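Local coordinates for protein Adenylate/guanylate cyclase/hydrolase, alpha/beta fold family (Ruegeria pomeroyi, PDB 3MR7) that probably makes cyclic AMP from ATP, the modelled part being the class III-type cyclase catalytic domain of a longer protein, at residues A[6-12]-A[60-66]; A[35-40]-A[80-85]; A[98-102]-A[132-138]; A[101-105]-A[116-120]. All coordinates share one frame; numbering follows the deposited sequence.

Contact 1: A[6-12]-A[60-66]; sequences RLCAILA and MLARFDT
Leu11 and Ala62 exchange two backbone hydrogen bonds, Leu11 N to Ala62 O at 2.9 Å and Ala62 N to Leu11 O at 2.8 Å, and set the register of two antiparallel strands. Two residues earlier on the first strand, and two later on the second, Ala9 faces Phe64 in the same way but less evenly: Phe64 N reaches Ala9 O at 2.9 Å, whereas the return bond from Ala9 N to Phe64 O is weak. Between these hydrogen-bonded pairs lies the non-hydrogen-bonded pair Ile10 with Arg63, and a second such pair, Ala12 with Leu61, lies beyond Leu11 and Ala62. Here CA-H...O contacts supplement the ladder, as from Arg63 CA to Ala9 O.

The apolar contacts divide between the two faces. On one, the Phe64 ring, with CG set beside the backbone N (chi1 -64°), turns its edge to Leu11, CE2 lying 3.8 Å from Leu11 CB. Ala9 packs on the CB of Phe64, and Ala69, Ala70 and Cys73 of helix 67-84 cover this side. On the other face Ile10 and Leu61 run alongside one another in the same direction, with Ile10 CG2 3.7 Å from Leu61 CD1.

Charge gathers at one end. Arg6 NH2 forms a salt bridge with Asp65 OD1 at 2.9 Å, the oxygen being tilted 32° out of the guanidinium plane. The guanidinium of Arg63 turns its edge to Arg6, the two planes 69° apart, with no hydrogen bond between these donors.

Strand 6-12 also pairs on its other edge with strand 96-107, and thus occupies an inner place in the ferredoxin-like beta-alpha-beta-beta-alpha-beta sheet of class III cyclase domains.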
loop_
_atom_site.group_PDB
_atom_site.type_symbol
_atom_site.label_atom_id
_atom_site.label_comp_id
_atom_site.label_asym_id
_atom_site.label_seq_id
_atom_site.Cartn_x
_atom_site.Cartn_y
_atom_site.Cartn_z
ATOM N N ARG A 6 -9.017 -10.938 24.573
ATOM C CA ARG A 6 -9.564 -9.686 25.037
ATOM C C ARG A 6 -9.901 -8.666 23.924
ATOM O O ARG A 6 -9.659 -8.887 22.735
ATOM C CB ARG A 6 -8.752 -9.110 26.211
ATOM C CG ARG A 6 -7.330 -8.676 25.937
ATOM C CD ARG A 6 -6.743 -8.112 27.233
ATOM N NE ARG A 6 -5.469 -7.408 27.065
ATOM C CZ ARG A 6 -5.356 -6.100 26.835
ATOM N NH1 ARG A 6 -6.442 -5.348 26.724
ATOM N NH2 ARG A 6 -4.156 -5.543 26.707
ATOM N N LEU A 7 -10.509 -7.570 24.346
ATOM C CA LEU A 7 -10.852 -6.453 23.489
ATOM C C LEU A 7 -9.612 -5.531 23.411
ATOM O O LEU A 7 -9.090 -5.089 24.429
ATOM C CB LEU A 7 -12.051 -5.766 24.139
ATOM C CG LEU A 7 -12.994 -4.799 23.474
ATOM C CD1 LEU A 7 -13.345 -5.238 22.072
ATOM C CD2 LEU A 7 -14.213 -4.772 24.353
ATOM N N CYS A 8 -9.102 -5.258 22.216
ATOM C CA CYS A 8 -7.832 -4.536 22.143
ATOM C C CYS A 8 -7.798 -3.497 21.067
ATOM O O CYS A 8 -8.472 -3.612 20.060
ATOM C CB CYS A 8 -6.658 -5.502 21.921
ATOM S SG CYS A 8 -5.534 -5.634 23.319
ATOM N N ALA A 9 -6.982 -2.484 21.285
ATOM C CA ALA A 9 -6.727 -1.486 20.276
ATOM C C ALA A 9 -5.451 -1.892 19.547
ATOM O O ALA A 9 -4.373 -1.883 20.116
ATOM C CB ALA A 9 -6.560 -0.138 20.925
ATOM N N ILE A 10 -5.582 -2.264 18.290
ATOM C CA ILE A 10 -4.442 -2.630 17.481
ATOM C C ILE A 10 -4.068 -1.469 16.562
ATOM O O ILE A 10 -4.938 -0.799 16.003
ATOM C CB ILE A 10 -4.754 -3.856 16.628
ATOM C CG1 ILE A 10 -5.032 -5.041 17.522
ATOM C CG2 ILE A 10 -3.604 -4.194 15.728
ATOM C CD1 ILE A 10 -6.396 -5.069 18.013
ATOM N N LEU A 11 -2.760 -1.265 16.416
ATOM C CA LEU A 11 -2.170 -0.225 15.595
ATOM C C LEU A 11 -1.143 -0.871 14.663
ATOM O O LEU A 11 -0.231 -1.532 15.128
ATOM C CB LEU A 11 -1.538 0.837 16.500
ATOM C CG LEU A 11 -0.352 1.734 16.115
ATOM C CD1 LEU A 11 0.101 1.666 14.654
ATOM C CD2 LEU A 11 -0.640 3.158 16.520
ATOM N N ALA A 12 -1.326 -0.712 13.350
ATOM C CA ALA A 12 -0.349 -1.172 12.365
ATOM C C ALA A 12 0.289 0.026 11.675
ATOM O O ALA A 12 -0.390 1.006 11.371
ATOM C CB ALA A 12 -1.004 -2.108 11.325
HETATM N N MSE A 60 4.971 -3.081 11.332
HETATM C CA MSE A 60 4.906 -3.242 12.774
HETATM C C MSE A 60 3.490 -3.252 13.342
HETATM O O MSE A 60 2.570 -2.686 12.777
HETATM C CB MSE A 60 5.747 -2.178 13.452
HETATM C CG MSE A 60 5.145 -1.677 14.734
HETATM SE SE MSE A 60 6.114 -0.110 15.333
HETATM C CE MSE A 60 7.591 -1.051 16.185
ATOM N N LEU A 61 3.331 -3.897 14.483
ATOM C CA LEU A 61 2.020 -4.116 15.061
ATOM C C LEU A 61 2.117 -3.835 16.536
ATOM O O LEU A 61 2.955 -4.409 17.210
ATOM C CB LEU A 61 1.657 -5.569 14.855
ATOM C CG LEU A 61 0.215 -6.009 14.853
ATOM C CD1 LEU A 61 -0.524 -5.212 13.858
ATOM C CD2 LEU A 61 0.219 -7.452 14.436
ATOM N N ALA A 62 1.292 -2.947 17.060
ATOM C CA ALA A 62 1.383 -2.655 18.487
ATOM C C ALA A 62 0.001 -2.647 19.065
ATOM O O ALA A 62 -0.969 -2.532 18.338
ATOM C CB ALA A 62 2.073 -1.329 18.744
ATOM N N ARG A 63 -0.100 -2.764 20.378
ATOM C CA ARG A 63 -1.415 -2.791 20.979
ATOM C C ARG A 63 -1.481 -1.955 22.223
ATOM O O ARG A 63 -0.494 -1.773 22.918
ATOM C CB ARG A 63 -1.841 -4.218 21.287
ATOM C CG ARG A 63 -1.145 -4.822 22.478
ATOM C CD ARG A 63 -1.325 -6.314 22.462
ATOM N NE ARG A 63 -0.407 -6.943 23.386
ATOM C CZ ARG A 63 -0.652 -7.104 24.680
ATOM N NH1 ARG A 63 -1.794 -6.683 25.208
ATOM N NH2 ARG A 63 0.250 -7.692 25.443
ATOM N N PHE A 64 -2.683 -1.480 22.494
ATOM C CA PHE A 64 -2.947 -0.495 23.526
ATOM C C PHE A 64 -4.194 -0.884 24.352
ATOM O O PHE A 64 -5.054 -1.654 23.912
ATOM C CB PHE A 64 -3.184 0.883 22.890
ATOM C CG PHE A 64 -2.000 1.441 22.155
ATOM C CD1 PHE A 64 -1.190 2.406 22.748
ATOM C CD2 PHE A 64 -1.711 1.031 20.859
ATOM C CE1 PHE A 64 -0.090 2.937 22.068
ATOM C CE2 PHE A 64 -0.617 1.556 20.168
ATOM C CZ PHE A 64 0.199 2.512 20.779
ATOM N N ASP A 65 -4.295 -0.330 25.551
ATOM C CA ASP A 65 -5.394 -0.670 26.428
ATOM C C ASP A 65 -6.601 0.182 26.165
ATOM O O ASP A 65 -7.725 -0.268 26.373
ATOM C CB ASP A 65 -4.969 -0.538 27.874
ATOM C CG ASP A 65 -4.147 -1.711 28.324
ATOM O OD1 ASP A 65 -4.386 -2.841 27.813
ATOM O OD2 ASP A 65 -3.255 -1.494 29.176
ATOM N N THR A 66 -6.377 1.413 25.720
ATOM C CA THR A 66 -7.493 2.253 25.321
ATOM C C THR A 66 -7.426 2.569 23.850
ATOM O O THR A 66 -6.349 2.599 23.285
ATOM C CB THR A 66 -7.581 3.560 26.142
ATOM O OG1 THR A 66 -6.301 4.222 26.197
ATOM C CG2 THR A 66 -8.043 3.225 27.532
#

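Contact 2: A[35-40]-A[80-85]; sequences LYRREL and AMQQRE
Tyr36, Leu40, Ala80 and Met81 form the apolar centre where the two helices of the ferredoxin-like cyclase fold meet. The selenium of Met81, a selenomethionine, lies over one face of the Tyr36 ring, 3.7 Å from its centroid and 22° off the normal, a Met-aromatic contact. Bends at chi2 and chi3 curl the Met81 chain so that SE and CE both come to rest on the CD2 side of the ring. Leu40 completes the centre by dividing its branches: CD2 packs on Ala80 CB at 3.7 Å, while CD1 reaches Met81 SE at 3.9 Å. The short helix axes stay 12.5 Å apart and run at 126°, so the space between them is bridged by long side chains.

Further out, Arg84 is the knob in a hole formed by Leu35, Tyr36, Glu39 and Leu40. Its bent chain slides past Tyr36, and the guanidinium stands almost perpendicular to the ring, which puts the ring edge at CE1 under the guanidinium face, 3.7 Å from Arg84 CZ.

At the polar edge, Tyr36 OH donates to Glu85 OE2 at 2.9 Å, from above the carboxylate plane. Glu85 is itself fixed by Arg32 at OE2 and by the backbone N of Ile94 at OE1. Outermost is a salt bridge on the exposed side: Arg84 NH2 holds Glu39 OE1 at 2.7 Å, the oxygen lying in the guanidinium plane.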
loop_
_atom_site.group_PDB
_atom_site.type_symbol
_atom_site.label_atom_id
_atom_site.label_comp_id
_atom_site.label_asym_id
_atom_site.label_seq_id
_atom_site.Cartn_x
_atom_site.Cartn_y
_atom_site.Cartn_z
ATOM N N LEU A 35 16.478 5.913 12.870
ATOM C CA LEU A 35 16.482 6.975 13.879
ATOM C C LEU A 35 15.106 7.325 14.415
ATOM O O LEU A 35 14.919 7.412 15.614
ATOM C CB LEU A 35 17.067 8.265 13.327
ATOM C CG LEU A 35 17.041 9.303 14.432
ATOM C CD1 LEU A 35 17.832 8.759 15.611
ATOM C CD2 LEU A 35 17.597 10.601 13.957
ATOM N N TYR A 36 14.158 7.569 13.516
ATOM C CA TYR A 36 12.792 7.939 13.907
ATOM C C TYR A 36 12.136 6.835 14.721
ATOM O O TYR A 36 11.515 7.094 15.758
ATOM C CB TYR A 36 11.922 8.275 12.687
ATOM C CG TYR A 36 12.271 9.566 11.977
ATOM C CD1 TYR A 36 12.759 10.672 12.668
ATOM C CD2 TYR A 36 12.105 9.678 10.611
ATOM C CE1 TYR A 36 13.053 11.854 12.007
ATOM C CE2 TYR A 36 12.406 10.843 9.945
ATOM C CZ TYR A 36 12.863 11.928 10.636
ATOM O OH TYR A 36 13.139 13.078 9.926
ATOM N N ARG A 37 12.278 5.599 14.255
ATOM C CA ARG A 37 11.786 4.469 15.027
ATOM C C ARG A 37 12.288 4.555 16.464
ATOM O O ARG A 37 11.563 4.253 17.396
ATOM C CB ARG A 37 12.233 3.147 14.405
ATOM C CG ARG A 37 12.108 1.974 15.343
ATOM C CD ARG A 37 10.682 1.489 15.471
ATOM N NE ARG A 37 10.565 0.133 14.967
ATOM C CZ ARG A 37 10.458 -0.941 15.732
ATOM N NH1 ARG A 37 10.422 -0.816 17.048
ATOM N NH2 ARG A 37 10.373 -2.139 15.177
ATOM N N ARG A 38 13.530 4.983 16.640
ATOM C CA ARG A 38 14.120 4.924 17.958
ATOM C C ARG A 38 13.797 6.135 18.788
ATOM O O ARG A 38 13.554 6.026 19.992
ATOM C CB ARG A 38 15.626 4.740 17.871
ATOM C CG ARG A 38 16.026 3.313 17.917
ATOM C CD ARG A 38 17.383 3.104 17.264
ATOM N NE ARG A 38 17.212 2.145 16.190
ATOM C CZ ARG A 38 17.415 0.852 16.345
ATOM N NH1 ARG A 38 17.830 0.398 17.519
ATOM N NH2 ARG A 38 17.220 0.027 15.334
ATOM N N GLU A 39 13.784 7.284 18.133
ATOM C CA GLU A 39 13.625 8.549 18.819
ATOM C C GLU A 39 12.188 9.063 18.858
ATOM O O GLU A 39 11.868 9.889 19.686
ATOM C CB GLU A 39 14.539 9.599 18.211
ATOM C CG GLU A 39 13.816 10.677 17.457
ATOM C CD GLU A 39 14.653 11.938 17.290
ATOM O OE1 GLU A 39 15.181 12.154 16.172
ATOM O OE2 GLU A 39 14.774 12.715 18.270
ATOM N N LEU A 40 11.316 8.563 17.994
ATOM C CA LEU A 40 9.998 9.173 17.834
ATOM C C LEU A 40 8.919 8.153 18.088
ATOM O O LEU A 40 8.129 8.293 19.022
ATOM C CB LEU A 40 9.867 9.705 16.431
ATOM C CG LEU A 40 9.073 10.967 16.169
ATOM C CD1 LEU A 40 9.687 11.628 14.946
ATOM C CD2 LEU A 40 7.597 10.660 15.943
ATOM N N ALA A 80 4.727 14.801 14.365
ATOM C CA ALA A 80 6.130 15.104 14.544
ATOM C C ALA A 80 6.839 14.844 13.212
ATOM O O ALA A 80 7.798 15.529 12.842
ATOM C CB ALA A 80 6.720 14.261 15.643
HETATM N N MSE A 81 6.348 13.853 12.488
HETATM C CA MSE A 81 6.987 13.480 11.245
HETATM C C MSE A 81 6.770 14.564 10.229
HETATM O O MSE A 81 7.628 14.774 9.374
HETATM C CB MSE A 81 6.474 12.144 10.720
HETATM C CG MSE A 81 6.977 10.978 11.540
HETATM SE SE MSE A 81 8.889 10.658 11.218
HETATM C CE MSE A 81 8.734 9.828 9.451
ATOM N N GLN A 82 5.633 15.258 10.323
ATOM C CA GLN A 82 5.413 16.389 9.431
ATOM C C GLN A 82 6.471 17.464 9.679
ATOM O O GLN A 82 7.011 18.025 8.739
ATOM C CB GLN A 82 3.990 16.970 9.538
ATOM C CG GLN A 82 3.884 18.423 9.047
ATOM C CD GLN A 82 2.446 18.858 8.779
ATOM O OE1 GLN A 82 1.512 18.388 9.426
ATOM N NE2 GLN A 82 2.268 19.771 7.827
ATOM N N GLN A 83 6.766 17.736 10.946
ATOM C CA GLN A 83 7.763 18.736 11.294
ATOM C C GLN A 83 9.155 18.262 10.924
ATOM O O GLN A 83 9.925 19.000 10.319
ATOM C CB GLN A 83 7.734 19.037 12.785
ATOM C CG GLN A 83 6.439 19.615 13.287
ATOM C CD GLN A 83 6.541 20.040 14.739
ATOM O OE1 GLN A 83 5.706 20.803 15.239
ATOM N NE2 GLN A 83 7.581 19.557 15.425
ATOM N N ARG A 84 9.477 17.026 11.289
ATOM C CA ARG A 84 10.833 16.513 11.129
ATOM C C ARG A 84 11.306 16.448 9.667
ATOM O O ARG A 84 12.510 16.500 9.378
ATOM C CB ARG A 84 10.956 15.130 11.770
ATOM C CG ARG A 84 10.612 15.058 13.251
ATOM C CD ARG A 84 11.650 15.737 14.091
ATOM N NE ARG A 84 13.014 15.265 13.818
ATOM C CZ ARG A 84 13.683 14.407 14.589
ATOM N NH1 ARG A 84 13.093 13.918 15.672
ATOM N NH2 ARG A 84 14.933 14.039 14.280
ATOM N N GLU A 85 10.365 16.336 8.744
ATOM C CA GLU A 85 10.721 16.169 7.351
ATOM C C GLU A 85 10.401 17.398 6.494
ATOM O O GLU A 85 10.461 17.327 5.269
ATOM C CB GLU A 85 10.014 14.932 6.779
ATOM C CG GLU A 85 10.638 13.611 7.209
ATOM C CD GLU A 85 11.963 13.323 6.504
ATOM O OE1 GLU A 85 11.920 12.793 5.366
ATOM O OE2 GLU A 85 13.037 13.634 7.082
#

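Contact 3: A[98-102]-A[132-138]; sequences IGINI and ICVSDIV
Ile100 meets the second segment with both its backbone and its side chain, and most of the contact is organised round it, Val138 and Ile102. Its N takes Cys133 O at 3.0 Å and its O receives Ser135 N at 3.2 Å, so that Ile100 straddles Val134 in a parallel ladder; one step back, Cys133 N bonds to Ile98 O at 2.8 Å. These strands are the two arms of a beta-alpha-beta crossover, with helix 115-126 in the connection.

Val138, in the first turn of the helix that follows the strand, returns over the ladder. Its CG2 methyl, set beside the backbone N by a chi1 of 161°, fits between two isoleucines, whose side chains run roughly perpendicular to that of Val138: it lies 3.9 Å from Ile100 CG2 and 3.7 Å from Ile102 CD1. Ile102 also borders Ile137, whose CD1 nears its carbonyl oxygen.

A polar junction sits beside these methyls. Ser135 OG donates to Asn101 OD1 at 2.7 Å, and the same oxygen draws a weak bond from Ile102 N. Ser135 is the N-cap of the helix, its OG accepting a weak bond from Val138 N. An alanine at Asn101 would lack this acceptor and is likely to leave the Ser135 hydroxyl without the acceptor for its proton.

The chemistry implies that one buried amide oxygen ties the end of the strand ladder to the helix start, while hydrocarbon contacts fill the surroundings.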
loop_
_atom_site.group_PDB
_atom_site.type_symbol
_atom_site.label_atom_id
_atom_site.label_comp_id
_atom_site.label_asym_id
_atom_site.label_seq_id
_atom_site.Cartn_x
_atom_site.Cartn_y
_atom_site.Cartn_z
ATOM N N ILE A 98 -0.482 4.603 8.836
ATOM C CA ILE A 98 -0.923 3.981 10.083
ATOM C C ILE A 98 -2.371 3.616 10.050
ATOM O O ILE A 98 -3.190 4.392 9.602
ATOM C CB ILE A 98 -0.673 4.869 11.300
ATOM C CG1 ILE A 98 0.829 5.119 11.467
ATOM C CG2 ILE A 98 -1.254 4.223 12.550
ATOM C CD1 ILE A 98 1.173 6.237 12.407
ATOM N N GLY A 99 -2.662 2.401 10.496
ATOM C CA GLY A 99 -4.022 1.920 10.677
ATOM C C GLY A 99 -4.278 1.527 12.126
ATOM O O GLY A 99 -3.398 1.089 12.854
ATOM N N ILE A 100 -5.501 1.706 12.569
ATOM C CA ILE A 100 -5.852 1.392 13.941
ATOM C C ILE A 100 -7.220 0.765 13.911
ATOM O O ILE A 100 -8.072 1.244 13.206
ATOM C CB ILE A 100 -5.926 2.656 14.782
ATOM C CG1 ILE A 100 -4.568 3.338 14.789
ATOM C CG2 ILE A 100 -6.350 2.312 16.191
ATOM C CD1 ILE A 100 -4.541 4.580 15.574
ATOM N N ASN A 101 -7.433 -0.313 14.653
ATOM C CA ASN A 101 -8.744 -0.951 14.690
ATOM C C ASN A 101 -9.030 -1.467 16.094
ATOM O O ASN A 101 -8.183 -1.374 16.964
ATOM C CB ASN A 101 -8.809 -2.077 13.664
ATOM C CG ASN A 101 -10.157 -2.766 13.643
ATOM O OD1 ASN A 101 -11.193 -2.127 13.808
ATOM N ND2 ASN A 101 -10.152 -4.078 13.445
ATOM N N ILE A 102 -10.222 -2.006 16.313
ATOM C CA ILE A 102 -10.550 -2.628 17.587
ATOM C C ILE A 102 -11.305 -3.955 17.418
ATOM O O ILE A 102 -11.996 -4.175 16.421
ATOM C CB ILE A 102 -11.297 -1.644 18.472
ATOM C CG1 ILE A 102 -10.298 -0.744 19.177
ATOM C CG2 ILE A 102 -12.122 -2.355 19.513
ATOM C CD1 ILE A 102 -10.924 0.527 19.665
ATOM N N ILE A 132 -3.493 8.710 9.029
ATOM C CA ILE A 132 -3.902 7.658 9.924
ATOM C C ILE A 132 -5.301 7.208 9.509
ATOM O O ILE A 132 -6.193 8.032 9.407
ATOM C CB ILE A 132 -4.067 8.176 11.339
ATOM C CG1 ILE A 132 -2.819 8.884 11.825
ATOM C CG2 ILE A 132 -4.406 7.040 12.257
ATOM C CD1 ILE A 132 -2.954 9.378 13.244
ATOM N N CYS A 133 -5.502 5.913 9.270
ATOM C CA CYS A 133 -6.838 5.385 8.977
ATOM C C CYS A 133 -7.335 4.557 10.144
ATOM O O CYS A 133 -6.613 3.711 10.651
ATOM C CB CYS A 133 -6.829 4.535 7.713
ATOM S SG CYS A 133 -6.891 5.490 6.213
ATOM N N VAL A 134 -8.556 4.812 10.585
ATOM C CA VAL A 134 -9.116 4.066 11.715
ATOM C C VAL A 134 -10.440 3.456 11.312
ATOM O O VAL A 134 -11.169 4.002 10.482
ATOM C CB VAL A 134 -9.332 4.969 12.918
ATOM C CG1 VAL A 134 -8.170 5.955 13.000
ATOM C CG2 VAL A 134 -10.672 5.724 12.796
ATOM N N SER A 135 -10.761 2.305 11.862
ATOM C CA SER A 135 -12.028 1.713 11.506
ATOM C C SER A 135 -13.110 2.582 12.139
ATOM O O SER A 135 -12.820 3.437 12.990
ATOM C CB SER A 135 -12.126 0.296 12.037
ATOM O OG SER A 135 -12.214 0.332 13.454
ATOM N N ASP A 136 -14.346 2.338 11.714
ATOM C CA ASP A 136 -15.525 3.027 12.203
ATOM C C ASP A 136 -15.731 2.781 13.685
ATOM O O ASP A 136 -16.129 3.686 14.405
ATOM C CB ASP A 136 -16.764 2.568 11.423
ATOM C CG ASP A 136 -17.984 3.377 11.762
ATOM O OD1 ASP A 136 -17.883 4.606 11.711
ATOM O OD2 ASP A 136 -19.039 2.803 12.083
ATOM N N ILE A 137 -15.480 1.556 14.147
ATOM C CA ILE A 137 -15.568 1.290 15.575
ATOM C C ILE A 137 -14.635 2.265 16.308
ATOM O O ILE A 137 -15.024 2.844 17.334
ATOM C CB ILE A 137 -15.100 -0.105 15.942
ATOM C CG1 ILE A 137 -15.936 -1.170 15.310
ATOM C CG2 ILE A 137 -15.218 -0.336 17.391
ATOM C CD1 ILE A 137 -15.195 -2.501 15.404
ATOM N N VAL A 138 -13.400 2.433 15.813
ATOM C CA VAL A 138 -12.436 3.270 16.535
ATOM C C VAL A 138 -12.952 4.681 16.545
ATOM O O VAL A 138 -12.886 5.390 17.552
ATOM C CB VAL A 138 -11.013 3.259 15.941
ATOM C CG1 VAL A 138 -10.232 4.455 16.418
ATOM C CG2 VAL A 138 -10.272 1.992 16.335
#

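Contact 4: A[101-105]-A[116-120]; sequences NIGDI and AVNVA
Ala116 presses its methyl into the backbone of strand 101-105, its CB 3.5 Å from Gly103 CA. This is the opening part of a beta-alpha-beta crossover: the helix returns over the sheet almost antiparallel to the strand it came from, at 168°, with the short axes 7.3 Å apart. The approach depends on Gly103, since a beta carbon built there would clash with the Ala116 methyl. Ile105 closes the same patch with one branch. Its chi1 of 81° sets CG2 beside the backbone N, and that methyl reaches Ala116 CB at 3.7 Å and, less closely, Val117 CG2 at 4.1 Å. At the other end Ala120 lies against the Asn101 CB, their beta carbons 4.0 Å apart, and Val119 places CG1 near the Asn101 amide.

The contrast lies on the outer surfaces. Asp104 and Asn118 are exposed and direct their CB atoms away from the contact, and Ile102 points away from the helix and packs on Leu7. Nothing polar joins these outer groups across the segments.

Within the tight part a single side-chain hydrogen bond crosses between the segments, made by the amide nitrogen of Asn101, whose oxygen is engaged by Ser135. A leucine in its place would have no N-H to offer and would probably cost Ala116 O its side-chain donor, the helical bond from Ala120 N remaining. Asn101 ND2 meets Ala116 O at 2.9 Å, nearly straight at 163°, in the carbonyl plane and on a lone pair.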
loop_
_atom_site.group_PDB
_atom_site.type_symbol
_atom_site.label_atom_id
_atom_site.label_comp_id
_atom_site.label_asym_id
_atom_site.label_seq_id
_atom_site.Cartn_x
_atom_site.Cartn_y
_atom_site.Cartn_z
ATOM N N ASN A 101 -7.433 -0.313 14.653
ATOM C CA ASN A 101 -8.744 -0.951 14.690
ATOM C C ASN A 101 -9.030 -1.467 16.094
ATOM O O ASN A 101 -8.183 -1.374 16.964
ATOM C CB ASN A 101 -8.809 -2.077 13.664
ATOM C CG ASN A 101 -10.157 -2.766 13.643
ATOM O OD1 ASN A 101 -11.193 -2.127 13.808
ATOM N ND2 ASN A 101 -10.152 -4.078 13.445
ATOM N N ILE A 102 -10.222 -2.006 16.313
ATOM C CA ILE A 102 -10.550 -2.628 17.587
ATOM C C ILE A 102 -11.305 -3.955 17.418
ATOM O O ILE A 102 -11.996 -4.175 16.421
ATOM C CB ILE A 102 -11.297 -1.644 18.472
ATOM C CG1 ILE A 102 -10.298 -0.744 19.177
ATOM C CG2 ILE A 102 -12.122 -2.355 19.513
ATOM C CD1 ILE A 102 -10.924 0.527 19.665
ATOM N N GLY A 103 -11.140 -4.867 18.365
ATOM C CA GLY A 103 -11.855 -6.124 18.294
ATOM C C GLY A 103 -11.551 -7.028 19.468
ATOM O O GLY A 103 -10.663 -6.734 20.261
ATOM N N ASP A 104 -12.329 -8.102 19.598
ATOM C CA ASP A 104 -11.932 -9.245 20.408
ATOM C C ASP A 104 -10.875 -10.006 19.596
ATOM O O ASP A 104 -11.154 -10.498 18.515
ATOM C CB ASP A 104 -13.127 -10.161 20.685
ATOM C CG ASP A 104 -14.140 -9.557 21.659
ATOM O OD1 ASP A 104 -13.818 -8.566 22.342
ATOM O OD2 ASP A 104 -15.270 -10.085 21.747
ATOM N N ILE A 105 -9.647 -10.065 20.083
ATOM C CA ILE A 105 -8.625 -10.829 19.397
ATOM C C ILE A 105 -7.996 -11.717 20.429
ATOM O O ILE A 105 -8.147 -11.469 21.611
ATOM C CB ILE A 105 -7.538 -9.934 18.828
ATOM C CG1 ILE A 105 -6.544 -9.565 19.912
ATOM C CG2 ILE A 105 -8.148 -8.669 18.289
ATOM C CD1 ILE A 105 -6.993 -8.386 20.690
ATOM N N ALA A 116 -9.888 -8.720 13.703
ATOM C CA ALA A 116 -9.564 -7.350 14.074
ATOM C C ALA A 116 -8.099 -6.979 13.810
ATOM O O ALA A 116 -7.810 -5.850 13.484
ATOM C CB ALA A 116 -9.979 -7.025 15.509
ATOM N N VAL A 117 -7.181 -7.917 13.911
ATOM C CA VAL A 117 -5.786 -7.617 13.598
ATOM C C VAL A 117 -5.589 -7.423 12.084
ATOM O O VAL A 117 -4.945 -6.469 11.630
ATOM C CB VAL A 117 -4.871 -8.739 14.102
ATOM C CG1 VAL A 117 -3.409 -8.430 13.791
ATOM C CG2 VAL A 117 -5.082 -8.943 15.600
ATOM N N ASN A 118 -6.160 -8.333 11.305
ATOM C CA ASN A 118 -6.118 -8.248 9.854
ATOM C C ASN A 118 -6.658 -6.927 9.351
ATOM O O ASN A 118 -6.154 -6.351 8.403
ATOM C CB ASN A 118 -6.866 -9.422 9.229
ATOM C CG ASN A 118 -6.091 -10.725 9.351
ATOM O OD1 ASN A 118 -5.102 -10.787 10.070
ATOM N ND2 ASN A 118 -6.520 -11.759 8.640
ATOM N N VAL A 119 -7.674 -6.429 10.029
ATOM C CA VAL A 119 -8.276 -5.174 9.669
ATOM C C VAL A 119 -7.375 -3.968 10.004
ATOM O O VAL A 119 -7.351 -2.973 9.267
ATOM C CB VAL A 119 -9.700 -5.111 10.254
ATOM C CG1 VAL A 119 -10.343 -3.717 10.101
ATOM C CG2 VAL A 119 -10.541 -6.172 9.579
ATOM N N ALA A 120 -6.599 -4.054 11.080
ATOM C CA ALA A 120 -5.703 -2.950 11.418
ATOM C C ALA A 120 -4.633 -2.833 10.343
ATOM O O ALA A 120 -4.275 -1.731 9.895
ATOM C CB ALA A 120 -5.065 -3.155 12.768
#

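Starting from the N terminus, strand 4-15 takes part in contact 1, which closes the loop running through helix 27-47 and strand 51-56 and ending on strand 59-64. Contact 2 crosses it: its first segment lies inside that loop and its second beyond it, so the pair interlocks sheet and helices, and Met60 of contact 1 packs on Arg37 of helix 27-47. Contacts 3 and 4 open only after both of these have closed, and both start from strand 96-107, sharing Asn101 and Ile102. The short loop of contact 4 lies within the longer one of contact 3, which adds strand 132-135. Backbone bonds between strands 4-15 and 96-107 join contact 1 to both.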